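Local coordinates for protein ftsY (Mycoplasma mycoides, PDB 1ZU5) that is an SRP receptor of the FtsY type, combining an SRP54-type helical bundle with a GTPase domain of the P-loop class, at residues Y29-D34 / K66-F71; N59-K64 / D76-S81; L232-A237 / G258-K263; K285-G290 / L297-D302. One frame throughout, in Å; residues are numbered along the deposited sequence.

Contact 1: Y29-D34 / K66-F71; sequences YKQADD and KRDTSF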
loop_
_atom_site.group_PDB
_atom_site.type_symbol
_atom_site.label_atom_id
_atom_site.label_comp_id
_atom_site.label_asym_id
_atom_site.label_seq_id
_atom_site.Cartn_x
_atom_site.Cartn_y
_atom_site.Cartn_z
ATOM N N TYR A 29 25.607 -19.472 16.223
ATOM C CA TYR A 29 26.442 -18.259 16.304
ATOM C C TYR A 29 27.726 -18.368 17.145
ATOM O O TYR A 29 27.715 -18.896 18.266
ATOM C CB TYR A 29 25.604 -17.054 16.786
ATOM C CG TYR A 29 26.351 -15.751 16.665
ATOM C CD1 TYR A 29 26.650 -15.224 15.409
ATOM C CD2 TYR A 29 26.795 -15.062 17.795
ATOM C CE1 TYR A 29 27.351 -14.027 15.275
ATOM C CE2 TYR A 29 27.514 -13.859 17.672
ATOM C CZ TYR A 29 27.779 -13.353 16.404
ATOM O OH TYR A 29 28.472 -12.179 16.250
ATOM N N LYS A 30 28.821 -17.852 16.586
ATOM C CA LYS A 30 30.095 -17.769 17.286
ATOM C C LYS A 30 30.702 -16.406 16.979
ATOM O O LYS A 30 30.643 -15.510 17.815
ATOM C CB LYS A 30 31.024 -18.932 16.901
ATOM C CG LYS A 30 31.914 -19.440 18.061
ATOM C CD LYS A 30 32.357 -20.934 17.868
ATOM C CE LYS A 30 33.236 -21.121 16.542
ATOM N NZ LYS A 30 33.973 -22.485 16.619
ATOM N N GLN A 31 31.265 -16.228 15.782
ATOM C CA GLN A 31 31.648 -14.877 15.341
ATOM C C GLN A 31 30.822 -14.392 14.132
ATOM O O GLN A 31 30.197 -15.187 13.402
ATOM C CB GLN A 31 33.149 -14.753 15.027
ATOM C CG GLN A 31 34.094 -15.396 16.035
ATOM C CD GLN A 31 35.523 -14.893 15.857
ATOM O OE1 GLN A 31 36.280 -15.408 15.020
ATOM N NE2 GLN A 31 35.888 -13.858 16.619
ATOM N N ALA A 32 30.844 -13.069 13.960
ATOM C CA ALA A 32 30.242 -12.370 12.841
ATOM C C ALA A 32 31.232 -12.377 11.688
ATOM O O ALA A 32 31.677 -11.331 11.233
ATOM C CB ALA A 32 29.894 -10.949 13.242
ATOM N N ASP A 33 31.570 -13.569 11.209
ATOM C CA ASP A 33 32.497 -13.720 10.106
ATOM C C ASP A 33 31.805 -13.757 8.731
ATOM O O ASP A 33 30.593 -13.514 8.611
ATOM C CB ASP A 33 33.332 -14.987 10.323
ATOM C CG ASP A 33 32.490 -16.211 10.685
ATOM O OD1 ASP A 33 31.297 -16.338 10.295
ATOM O OD2 ASP A 33 33.035 -17.091 11.365
ATOM N N ASP A 34 32.593 -14.091 7.706
ATOM C CA ASP A 34 32.124 -14.230 6.335
ATOM C C ASP A 34 31.006 -15.252 6.228
ATOM O O ASP A 34 29.965 -14.964 5.637
ATOM C CB ASP A 34 33.293 -14.546 5.385
ATOM C CG ASP A 34 34.209 -13.339 5.173
ATOM O OD1 ASP A 34 33.717 -12.202 5.335
ATOM O OD2 ASP A 34 35.422 -13.506 4.855
ATOM N N LYS A 66 31.502 -5.873 14.357
ATOM C CA LYS A 66 32.870 -6.348 14.354
ATOM C C LYS A 66 32.787 -7.865 14.528
ATOM O O LYS A 66 31.759 -8.405 14.964
ATOM C CB LYS A 66 33.681 -5.655 15.482
ATOM C CG LYS A 66 35.209 -5.972 15.545
ATOM C CD LYS A 66 36.056 -5.147 14.503
ATOM C CE LYS A 66 35.997 -5.709 13.063
ATOM N NZ LYS A 66 36.487 -7.115 12.965
ATOM N N ARG A 67 33.860 -8.557 14.157
ATOM C CA ARG A 67 33.934 -10.007 14.282
ATOM C C ARG A 67 33.486 -10.517 15.663
ATOM O O ARG A 67 32.862 -11.573 15.778
ATOM C CB ARG A 67 35.372 -10.451 13.997
ATOM C CG ARG A 67 35.497 -11.947 13.781
ATOM C CD ARG A 67 36.852 -12.273 13.226
ATOM N NE ARG A 67 36.724 -13.237 12.136
ATOM C CZ ARG A 67 37.725 -13.631 11.356
ATOM N NH1 ARG A 67 38.954 -13.150 11.540
ATOM N NH2 ARG A 67 37.497 -14.510 10.385
ATOM N N ASP A 68 33.807 -9.743 16.697
ATOM C CA ASP A 68 33.600 -10.142 18.091
ATOM C C ASP A 68 32.411 -9.497 18.779
ATOM O O ASP A 68 32.351 -9.464 20.006
ATOM C CB ASP A 68 34.874 -9.879 18.895
ATOM C CG ASP A 68 35.913 -10.934 18.654
ATOM O OD1 ASP A 68 35.647 -12.112 19.017
ATOM O OD2 ASP A 68 36.973 -10.604 18.078
ATOM N N THR A 69 31.468 -8.990 17.991
ATOM C CA THR A 69 30.233 -8.442 18.536
ATOM C C THR A 69 29.417 -9.639 19.019
ATOM O O THR A 69 29.639 -10.765 18.567
ATOM C CB THR A 69 29.473 -7.593 17.489
ATOM O OG1 THR A 69 30.408 -6.834 16.714
ATOM C CG2 THR A 69 28.576 -6.584 18.166
ATOM N N SER A 70 28.521 -9.404 19.975
ATOM C CA SER A 70 27.619 -10.447 20.491
ATOM C C SER A 70 26.389 -10.489 19.601
ATOM O O SER A 70 26.156 -9.555 18.824
ATOM C CB SER A 70 27.195 -10.110 21.927
ATOM O OG SER A 70 26.703 -8.764 21.983
ATOM N N PHE A 71 25.596 -11.550 19.728
ATOM C CA PHE A 71 24.390 -11.698 18.924
ATOM C C PHE A 71 23.321 -10.650 19.219
ATOM O O PHE A 71 22.657 -10.165 18.306
ATOM C CB PHE A 71 23.797 -13.089 19.068
ATOM C CG PHE A 71 22.891 -13.470 17.932
ATOM C CD1 PHE A 71 23.402 -13.639 16.640
ATOM C CD2 PHE A 71 21.530 -13.677 18.147
ATOM C CE1 PHE A 71 22.561 -14.008 15.575
ATOM C CE2 PHE A 71 20.679 -14.049 17.083
ATOM C CZ PHE A 71 21.198 -14.214 15.798
#

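Contact 2: N59-K64 / D76-S81; sequences NLVRKK and DALVES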
loop_
_atom_site.group_PDB
_atom_site.type_symbol
_atom_site.label_atom_id
_atom_site.label_comp_id
_atom_site.label_asym_id
_atom_site.label_seq_id
_atom_site.Cartn_x
_atom_site.Cartn_y
_atom_site.Cartn_z
ATOM N N ASN A 59 25.097 -5.520 4.250
ATOM C CA ASN A 59 26.290 -4.702 4.205
ATOM C C ASN A 59 26.235 -3.654 5.283
ATOM O O ASN A 59 27.283 -3.307 5.827
ATOM C CB ASN A 59 26.450 -4.015 2.842
ATOM C CG ASN A 59 27.067 -4.930 1.776
ATOM O OD1 ASN A 59 27.168 -4.524 0.613
ATOM N ND2 ASN A 59 27.484 -6.165 2.163
ATOM N N LEU A 60 25.034 -3.136 5.582
ATOM C CA LEU A 60 24.859 -2.199 6.703
ATOM C C LEU A 60 25.145 -2.896 8.036
ATOM O O LEU A 60 25.827 -2.352 8.895
ATOM C CB LEU A 60 23.451 -1.591 6.751
ATOM C CG LEU A 60 23.020 -0.465 5.800
ATOM C CD1 LEU A 60 21.503 -0.290 5.886
ATOM C CD2 LEU A 60 23.756 0.866 5.979
ATOM N N VAL A 61 24.642 -4.109 8.205
ATOM C CA VAL A 61 24.815 -4.800 9.459
ATOM C C VAL A 61 26.295 -5.028 9.685
ATOM O O VAL A 61 26.802 -4.846 10.799
ATOM C CB VAL A 61 24.023 -6.107 9.489
ATOM C CG1 VAL A 61 24.485 -6.995 10.642
ATOM C CG2 VAL A 61 22.530 -5.809 9.602
ATOM N N ARG A 62 26.984 -5.381 8.605
ATOM C CA ARG A 62 28.402 -5.729 8.635
ATOM C C ARG A 62 29.284 -4.502 8.952
ATOM O O ARG A 62 30.338 -4.620 9.615
ATOM C CB ARG A 62 28.764 -6.430 7.310
ATOM C CG ARG A 62 30.216 -6.555 6.984
ATOM C CD ARG A 62 30.574 -7.891 6.350
ATOM N NE ARG A 62 29.585 -8.395 5.386
ATOM C CZ ARG A 62 29.646 -9.607 4.823
ATOM N NH1 ARG A 62 30.642 -10.445 5.117
ATOM N NH2 ARG A 62 28.704 -9.994 3.977
ATOM N N LYS A 63 28.830 -3.336 8.504
ATOM C CA LYS A 63 29.525 -2.077 8.757
ATOM C C LYS A 63 29.330 -1.561 10.163
ATOM O O LYS A 63 30.141 -0.762 10.644
ATOM C CB LYS A 63 29.082 -0.993 7.774
ATOM C CG LYS A 63 29.939 -1.008 6.567
ATOM C CD LYS A 63 30.120 0.357 6.001
ATOM C CE LYS A 63 30.895 0.257 4.695
ATOM N NZ LYS A 63 30.300 1.285 3.793
ATOM N N LYS A 64 28.229 -1.984 10.781
ATOM C CA LYS A 64 27.845 -1.602 12.127
ATOM C C LYS A 64 28.403 -2.618 13.139
ATOM O O LYS A 64 28.218 -2.463 14.356
ATOM C CB LYS A 64 26.305 -1.574 12.249
ATOM C CG LYS A 64 25.552 -0.500 11.427
ATOM C CD LYS A 64 24.061 -0.459 11.850
ATOM C CE LYS A 64 23.171 0.347 10.889
ATOM N NZ LYS A 64 23.599 1.761 10.726
ATOM N N ASP A 76 20.454 -5.691 16.914
ATOM C CA ASP A 76 20.140 -4.293 17.069
ATOM C C ASP A 76 20.609 -3.644 15.803
ATOM O O ASP A 76 19.964 -2.721 15.280
ATOM C CB ASP A 76 20.928 -3.688 18.240
ATOM C CG ASP A 76 20.444 -4.160 19.613
ATOM O OD1 ASP A 76 21.250 -4.056 20.554
ATOM O OD2 ASP A 76 19.282 -4.606 19.788
ATOM N N ALA A 77 21.767 -4.097 15.325
ATOM C CA ALA A 77 22.341 -3.561 14.103
ATOM C C ALA A 77 21.382 -3.938 12.943
ATOM O O ALA A 77 21.079 -3.095 12.073
ATOM C CB ALA A 77 23.748 -4.125 13.893
ATOM N N LEU A 78 20.891 -5.191 12.971
ATOM C CA LEU A 78 19.901 -5.682 12.021
ATOM C C LEU A 78 18.662 -4.778 12.013
ATOM O O LEU A 78 18.312 -4.199 10.963
ATOM C CB LEU A 78 19.535 -7.147 12.290
ATOM C CG LEU A 78 18.441 -7.791 11.416
ATOM C CD1 LEU A 78 18.706 -7.661 9.886
ATOM C CD2 LEU A 78 18.263 -9.248 11.803
ATOM N N VAL A 79 18.012 -4.616 13.161
ATOM C CA VAL A 79 16.875 -3.706 13.218
ATOM C C VAL A 79 17.196 -2.312 12.695
ATOM O O VAL A 79 16.391 -1.719 11.963
ATOM C CB VAL A 79 16.288 -3.608 14.607
ATOM C CG1 VAL A 79 15.235 -2.512 14.646
ATOM C CG2 VAL A 79 15.689 -4.963 15.020
ATOM N N GLU A 80 18.364 -1.781 13.038
ATOM C CA GLU A 80 18.766 -0.438 12.524
ATOM C C GLU A 80 18.881 -0.436 10.991
ATOM O O GLU A 80 18.400 0.484 10.301
ATOM C CB GLU A 80 20.097 0.025 13.173
ATOM C CG GLU A 80 19.952 0.443 14.655
ATOM C CD GLU A 80 21.228 0.249 15.525
ATOM O OE1 GLU A 80 22.366 0.262 14.982
ATOM O OE2 GLU A 80 21.066 0.096 16.768
ATOM N N SER A 81 19.535 -1.472 10.475
ATOM C CA SER A 81 19.791 -1.633 9.040
ATOM C C SER A 81 18.513 -1.805 8.204
ATOM O O SER A 81 18.375 -1.166 7.152
ATOM C CB SER A 81 20.758 -2.800 8.816
ATOM O OG SER A 81 21.945 -2.636 9.597
#

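Contact 3: L232-A237 / G258-K263; sequences LLVIDA and GIILTK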
loop_
_atom_site.group_PDB
_atom_site.type_symbol
_atom_site.label_atom_id
_atom_site.label_comp_id
_atom_site.label_asym_id
_atom_site.label_seq_id
_atom_site.Cartn_x
_atom_site.Cartn_y
_atom_site.Cartn_z
ATOM N N LEU A 232 -3.705 5.889 -5.703
ATOM C CA LEU A 232 -3.256 4.788 -4.855
ATOM C C LEU A 232 -3.332 3.412 -5.506
ATOM O O LEU A 232 -4.387 2.979 -5.907
ATOM C CB LEU A 232 -4.003 4.819 -3.518
ATOM C CG LEU A 232 -4.041 6.188 -2.824
ATOM C CD1 LEU A 232 -5.161 6.209 -1.800
ATOM C CD2 LEU A 232 -2.669 6.454 -2.203
ATOM N N LEU A 233 -2.181 2.759 -5.575
ATOM C CA LEU A 233 -1.977 1.426 -6.060
ATOM C C LEU A 233 -2.159 0.324 -4.981
ATOM O O LEU A 233 -1.471 0.300 -3.953
ATOM C CB LEU A 233 -0.573 1.358 -6.675
ATOM C CG LEU A 233 0.043 0.047 -7.240
ATOM C CD1 LEU A 233 -0.837 -0.628 -8.260
ATOM C CD2 LEU A 233 1.550 0.310 -7.763
ATOM N N VAL A 234 -3.115 -0.575 -5.220
ATOM C CA VAL A 234 -3.410 -1.634 -4.280
ATOM C C VAL A 234 -2.476 -2.784 -4.603
ATOM O O VAL A 234 -2.383 -3.205 -5.773
ATOM C CB VAL A 234 -4.932 -2.058 -4.388
ATOM C CG1 VAL A 234 -5.200 -3.310 -3.604
ATOM C CG2 VAL A 234 -5.847 -0.931 -3.915
ATOM N N ILE A 235 -1.725 -3.243 -3.593
ATOM C CA ILE A 235 -0.826 -4.417 -3.733
ATOM C C ILE A 235 -1.187 -5.413 -2.619
ATOM O O ILE A 235 -1.183 -5.048 -1.410
ATOM C CB ILE A 235 0.650 -4.066 -3.624
ATOM C CG1 ILE A 235 1.013 -2.995 -4.630
ATOM C CG2 ILE A 235 1.528 -5.297 -3.803
ATOM C CD1 ILE A 235 2.482 -2.584 -4.565
ATOM N N ASP A 236 -1.528 -6.641 -3.040
ATOM C CA ASP A 236 -1.912 -7.703 -2.146
ATOM C C ASP A 236 -0.649 -8.331 -1.596
ATOM O O ASP A 236 0.151 -8.878 -2.360
ATOM C CB ASP A 236 -2.752 -8.715 -2.914
ATOM C CG ASP A 236 -3.102 -9.959 -2.098
ATOM O OD1 ASP A 236 -2.530 -10.201 -1.008
ATOM O OD2 ASP A 236 -3.936 -10.733 -2.597
ATOM N N ALA A 237 -0.448 -8.251 -0.277
ATOM C CA ALA A 237 0.829 -8.703 0.324
ATOM C C ALA A 237 1.056 -10.183 0.109
ATOM O O ALA A 237 2.190 -10.619 0.064
ATOM C CB ALA A 237 0.903 -8.371 1.830
ATOM N N GLY A 258 0.971 6.701 -3.901
ATOM C CA GLY A 258 1.082 5.924 -2.664
ATOM C C GLY A 258 0.555 4.521 -2.880
ATOM O O GLY A 258 -0.132 4.252 -3.884
ATOM N N ILE A 259 0.891 3.630 -1.940
ATOM C CA ILE A 259 0.468 2.237 -2.009
ATOM C C ILE A 259 -0.463 1.905 -0.872
ATOM O O ILE A 259 -0.360 2.448 0.218
ATOM C CB ILE A 259 1.699 1.300 -2.075
ATOM C CG1 ILE A 259 2.334 1.418 -3.470
ATOM C CG2 ILE A 259 1.325 -0.142 -1.827
ATOM C CD1 ILE A 259 3.609 0.809 -3.552
ATOM N N ILE A 260 -1.434 1.046 -1.163
ATOM C CA ILE A 260 -2.281 0.399 -0.157
ATOM C C ILE A 260 -1.891 -1.044 -0.238
ATOM O O ILE A 260 -2.220 -1.710 -1.219
ATOM C CB ILE A 260 -3.748 0.545 -0.457
ATOM C CG1 ILE A 260 -4.087 2.037 -0.685
ATOM C CG2 ILE A 260 -4.566 -0.041 0.692
ATOM C CD1 ILE A 260 -5.525 2.304 -1.070
ATOM N N LEU A 261 -1.102 -1.479 0.756
ATOM C CA LEU A 261 -0.672 -2.857 0.940
ATOM C C LEU A 261 -1.725 -3.616 1.743
ATOM O O LEU A 261 -1.873 -3.459 2.962
ATOM C CB LEU A 261 0.684 -2.878 1.668
ATOM C CG LEU A 261 1.403 -4.182 1.988
ATOM C CD1 LEU A 261 1.922 -4.951 0.713
ATOM C CD2 LEU A 261 2.542 -3.884 2.957
ATOM N N THR A 262 -2.460 -4.459 1.052
ATOM C CA THR A 262 -3.549 -5.164 1.678
ATOM C C THR A 262 -3.085 -6.548 2.113
ATOM O O THR A 262 -2.038 -7.037 1.631
ATOM C CB THR A 262 -4.724 -5.300 0.699
ATOM O OG1 THR A 262 -4.366 -6.213 -0.336
ATOM C CG2 THR A 262 -5.060 -3.966 0.053
ATOM N N LYS A 263 -3.857 -7.141 3.056
ATOM C CA LYS A 263 -3.746 -8.540 3.515
ATOM C C LYS A 263 -2.417 -8.812 4.155
ATOM O O LYS A 263 -1.879 -9.920 4.072
ATOM C CB LYS A 263 -4.037 -9.524 2.377
ATOM C CG LYS A 263 -5.294 -9.057 1.536
ATOM C CD LYS A 263 -6.070 -10.191 0.906
ATOM C CE LYS A 263 -5.144 -11.284 0.496
ATOM N NZ LYS A 263 -5.820 -12.288 -0.328
#

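Contact 4: K285-G290 / L297-D302; sequences KMIGVG and LAFDID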
loop_
_atom_site.group_PDB
_atom_site.type_symbol
_atom_site.label_atom_id
_atom_site.label_comp_id
_atom_site.label_asym_id
_atom_site.label_seq_id
_atom_site.Cartn_x
_atom_site.Cartn_y
_atom_site.Cartn_z
ATOM N N LYS A 285 1.165 4.108 2.035
ATOM C CA LYS A 285 0.391 5.052 2.842
ATOM C C LYS A 285 -0.666 4.420 3.722
ATOM O O LYS A 285 -0.987 4.947 4.786
ATOM C CB LYS A 285 -0.247 6.104 1.946
ATOM C CG LYS A 285 0.825 6.896 1.159
ATOM C CD LYS A 285 0.331 8.255 0.755
ATOM C CE LYS A 285 1.424 8.977 -0.016
ATOM N NZ LYS A 285 0.981 10.326 -0.356
ATOM N N MET A 286 -1.238 3.306 3.275
ATOM C CA MET A 286 -2.200 2.578 4.063
ATOM C C MET A 286 -1.819 1.125 4.015
ATOM O O MET A 286 -1.194 0.646 3.076
ATOM C CB MET A 286 -3.639 2.752 3.552
ATOM C CG MET A 286 -4.159 4.228 3.442
ATOM S SD MET A 286 -4.472 4.952 5.084
ATOM C CE MET A 286 -6.265 5.062 5.201
ATOM N N ILE A 287 -2.219 0.413 5.054
ATOM C CA ILE A 287 -1.954 -0.996 5.159
ATOM C C ILE A 287 -3.247 -1.678 5.603
ATOM O O ILE A 287 -4.010 -1.142 6.417
ATOM C CB ILE A 287 -0.732 -1.199 6.048
ATOM C CG1 ILE A 287 -0.361 -2.669 6.149
ATOM C CG2 ILE A 287 -0.902 -0.489 7.428
ATOM C CD1 ILE A 287 1.094 -2.840 6.603
ATOM N N GLY A 288 -3.584 -2.783 4.966
ATOM C CA GLY A 288 -4.828 -3.455 5.257
ATOM C C GLY A 288 -4.536 -4.619 6.178
ATOM O O GLY A 288 -3.685 -5.474 5.873
ATOM N N VAL A 289 -5.266 -4.660 7.293
ATOM C CA VAL A 289 -5.027 -5.627 8.375
ATOM C C VAL A 289 -6.081 -6.727 8.556
ATOM O O VAL A 289 -5.860 -7.664 9.287
ATOM C CB VAL A 289 -4.869 -4.894 9.718
ATOM C CG1 VAL A 289 -4.733 -5.888 10.871
ATOM C CG2 VAL A 289 -3.670 -3.934 9.678
ATOM N N GLY A 290 -7.232 -6.644 7.920
ATOM C CA GLY A 290 -8.265 -7.665 8.164
ATOM C C GLY A 290 -9.232 -7.594 7.013
ATOM O O GLY A 290 -8.873 -7.057 5.966
ATOM N N LEU A 297 -5.315 0.789 8.157
ATOM C CA LEU A 297 -4.701 1.865 8.925
ATOM C C LEU A 297 -3.589 2.568 8.214
ATOM O O LEU A 297 -2.977 2.003 7.316
ATOM C CB LEU A 297 -4.260 1.398 10.324
ATOM C CG LEU A 297 -3.102 0.431 10.502
ATOM C CD1 LEU A 297 -2.390 0.745 11.799
ATOM C CD2 LEU A 297 -3.622 -0.994 10.513
ATOM N N ALA A 298 -3.325 3.809 8.625
ATOM C CA ALA A 298 -2.252 4.580 8.055
ATOM C C ALA A 298 -0.969 3.808 8.308
ATOM O O ALA A 298 -0.840 3.129 9.341
ATOM C CB ALA A 298 -2.194 5.983 8.669
ATOM N N PHE A 299 -0.035 3.869 7.355
ATOM C CA PHE A 299 1.165 3.063 7.459
ATOM C C PHE A 299 2.123 3.843 8.330
ATOM O O PHE A 299 2.149 5.055 8.254
ATOM C CB PHE A 299 1.747 2.777 6.070
ATOM C CG PHE A 299 3.053 2.011 6.099
ATOM C CD1 PHE A 299 3.070 0.639 6.223
ATOM C CD2 PHE A 299 4.266 2.669 5.990
ATOM C CE1 PHE A 299 4.275 -0.053 6.251
ATOM C CE2 PHE A 299 5.464 1.977 6.014
ATOM C CZ PHE A 299 5.462 0.619 6.138
ATOM N N ASP A 300 2.886 3.148 9.172
ATOM C CA ASP A 300 3.897 3.770 10.048
ATOM C C ASP A 300 5.131 2.881 10.027
ATOM O O ASP A 300 5.087 1.720 10.465
ATOM C CB ASP A 300 3.344 3.893 11.481
ATOM C CG ASP A 300 4.332 4.542 12.456
ATOM O OD1 ASP A 300 5.418 3.981 12.735
ATOM O OD2 ASP A 300 3.996 5.617 12.975
ATOM N N ILE A 301 6.222 3.420 9.506
ATOM C CA ILE A 301 7.452 2.667 9.326
ATOM C C ILE A 301 8.086 2.137 10.614
ATOM O O ILE A 301 8.566 0.998 10.649
ATOM C CB ILE A 301 8.475 3.460 8.481
ATOM C CG1 ILE A 301 9.769 2.657 8.291
ATOM C CG2 ILE A 301 8.728 4.863 9.074
ATOM C CD1 ILE A 301 9.557 1.261 7.572
ATOM N N ASP A 302 8.078 2.943 11.675
ATOM C CA ASP A 302 8.590 2.494 12.970
ATOM C C ASP A 302 7.754 1.329 13.490
ATOM O O ASP A 302 8.322 0.295 13.873
ATOM C CB ASP A 302 8.662 3.654 13.987
ATOM C CG ASP A 302 9.367 4.899 13.419
ATOM O OD1 ASP A 302 10.501 4.800 12.925
ATOM O OD2 ASP A 302 8.769 5.997 13.437
#

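Contact 1: Y29-D34 / K66-F71
Lys66 O, with Ala32 CB resting against it, is gripped by two donors of a single residue. Thr69 OG1 bonds to Lys66 O at 2.7 Å, and Thr69 N reaches Lys66 O at 3.1 Å. Both donors come from the same face of the carbonyl plane. The bond from Thr69 N closes a type I beta turn from Lys66 to Thr69. The next carbonyl, Arg67 O, takes the N-H of Ala32, with N and O 3.1 Å apart and a nearly straight angle of 161°. Tyr29 OH gives a hydrogen bond to Thr69 O at 3.0 Å. Thr69 O lies at the edge of the tyrosine ring, in its plane.

Both segments are loops at one end of the SRP54-type helical bundle. Segment 29-34 joins helices 6-28 and 34-46, and segment 66-71 joins helices 51-63 and 71-87. Tyr29 CG is anti to the backbone N, which carries the ring to Phe71. Phe71 CD1 sits over one face of the Tyr29 ring, toward its rim, 3.6 Å from Tyr29 CG. The two ring planes meet at 50°. Phe36 packs edge-to-face with Tyr29. On the outer side, Gln31 crosses Arg67 with its amide plane only 10° from the guanidinium plane. Gln31 NE2 also makes a weak hydrogen bond to Asp68 OD1 at 3.0 Å. Asp33 N-caps helix 34-46, its OD1 bonded to Phe36 N.

Contact 2: N59-K64 / D76-S81
Helices 59-63 and 76-81 run roughly antiparallel, their short axes 8.6 Å apart at the closest and their directions 135° apart. Leu60 lies opposite Ser81, and Val61 opposite Ala77. Ser81 fills the centre of the interface. Its OG is anti to the carbonyl carbon (chi1 -54°) and bonds back to Ala77 O of its own helix at 2.7 Å. Ala77 O also accepts from Ser81 N, so one carbonyl holds two donors. The buried hydroxyl is thus satisfied within its helix, and segment 59-64 meets it mainly with carbon. Val61 CG2 approaches Ser81 OG to 3.2 Å. Leu60 CB and Lys64 CE also touch this oxygen. No hydrogen bond joins the two segments directly.

Val61 CG2 also rests on the backbone at Leu78, 3.6 Å from Leu78 CA. Lys64 begins against Ala77, its CB 4.0 Å from Ala77 CB. Its chain then crosses the side chain of Glu80, with Lys64 CD 3.6 Å from Glu80 OE1. The amine bends away at the end and bonds to Gln84, while Glu80 OE1 stays 4.7 Å from Lys64 NZ. Phe37 and Leu40 of helix 34-46 cover Val61, and Leu78 reaches Phe18 and Ile22 of helix 6-28. The contact packs two consecutive, roughly antiparallel helices, 51-63 and 71-87, of the SRP54-type helical bundle.

Contact 3: L232-A237 / G258-K263
The carboxylate of Asp236 is met obliquely by the side chain of Lys263, which comes from one side of the plane and lies near both oxygens. Lys263 CE is 3.2 Å from Asp236 OD1. The amine forms a salt bridge, Lys263 NZ to Asp236 OD2 at 3.3 Å, whose hydrogen bond is weak. A bend at chi3 (-35°) brings the lysine chain back across the acid. Asp236 OD1 has a stronger partner in Thr238 OG1, which helps fix the carboxylate.

The pair sits at the C-terminal end of two parallel strands, 232-236 and 258-262, at 27° to each other. Their backbones are laced in alternation. Leu233 N bonds to Gly258 O, and Leu233 O takes Ile260 N. Ile235 N then bonds to Ile260 O, and Ile235 O takes Thr262 N at 2.8 Å. Beyond the strand end, Ala237 N bonds to Thr262 O at 2.8 Å.

On one face, Ile260 CD1 touches Leu232 CB at 3.8 Å, the two side chains crossing at about a right angle. Val234 CG1 meets Thr262 CG2 at 3.7 Å on the same face, which helix 115-131 covers. Ile235 CD1 meets Ile259 CD1 at 3.7 Å on the other face, the one covered by helix 272-279. Leu261 CD1 reaches forward along the strands to Ala237 CB, also at 3.7 Å. Helix 240-253 links the two strands, making a beta-alpha-beta crossover in the largely parallel central sheet of a P-loop GTPase domain.

Contact 4: K285-G290 / L297-D302
Ile287 and Leu297 lie side by side and point the same way, on one face of a beta hairpin at the edge of the GTPase-domain sheet. Ile287 CG2 is 3.9 Å from Leu297 CG. The same methyl is wedged between the backbone N and carbonyl carbon of its residue, which sets it 3.2 Å from Leu297 O. The other branch, CG1, is anti to the backbone N (chi1 -177°). It carries Ile287 CD1 to the edge of the Phe299 ring, near its plane, 4.0 Å from Phe299 CD1. The side chains of Ile287 and Phe299 meet at a slant.

Met286 turns away from this group. Its folded chain brings Met286 SD to 3.7 Å from Ala298 CA, and Tyr128 of helix 115-131 touches both residues. The side chain of Lys285 leads away from segment 297-302, its NZ bonded to Arg97 O and in a salt bridge with Glu230.

Ile287 and Leu297 form a hydrogen-bonded pair. Ile287 N bonds to Leu297 O at 2.9 Å, and Leu297 N to Ile287 O at 2.9 Å. Past the non-hydrogen-bonded pair of Met286 and Ala298, Phe299 N bonds to Lys285 O at 2.9 Å.

From the N terminus, helix 6-28 leads into segment 29-34, which contact 1 joins to 66-71 across helices 34-46 and 51-63. Contact 2 crosses it in chain order, since 59-64 falls inside that loop and 76-81 beyond it. It closes the loop between helices 51-63 and 71-87. The two touch through a long, weak ion pair, Asp34 to Arg62, and hold the helical bundle together. Contacts 3 and 4 follow in series in the GTPase domain. Contact 3 closes the loop holding helix 240-253, and contact 4 closes a short hairpin. Strands 258-262 and 284-288 are neighbours, so the two contacts share one sheet. Contact 4 comes to about 8 Å from contact 2 between nearest atoms.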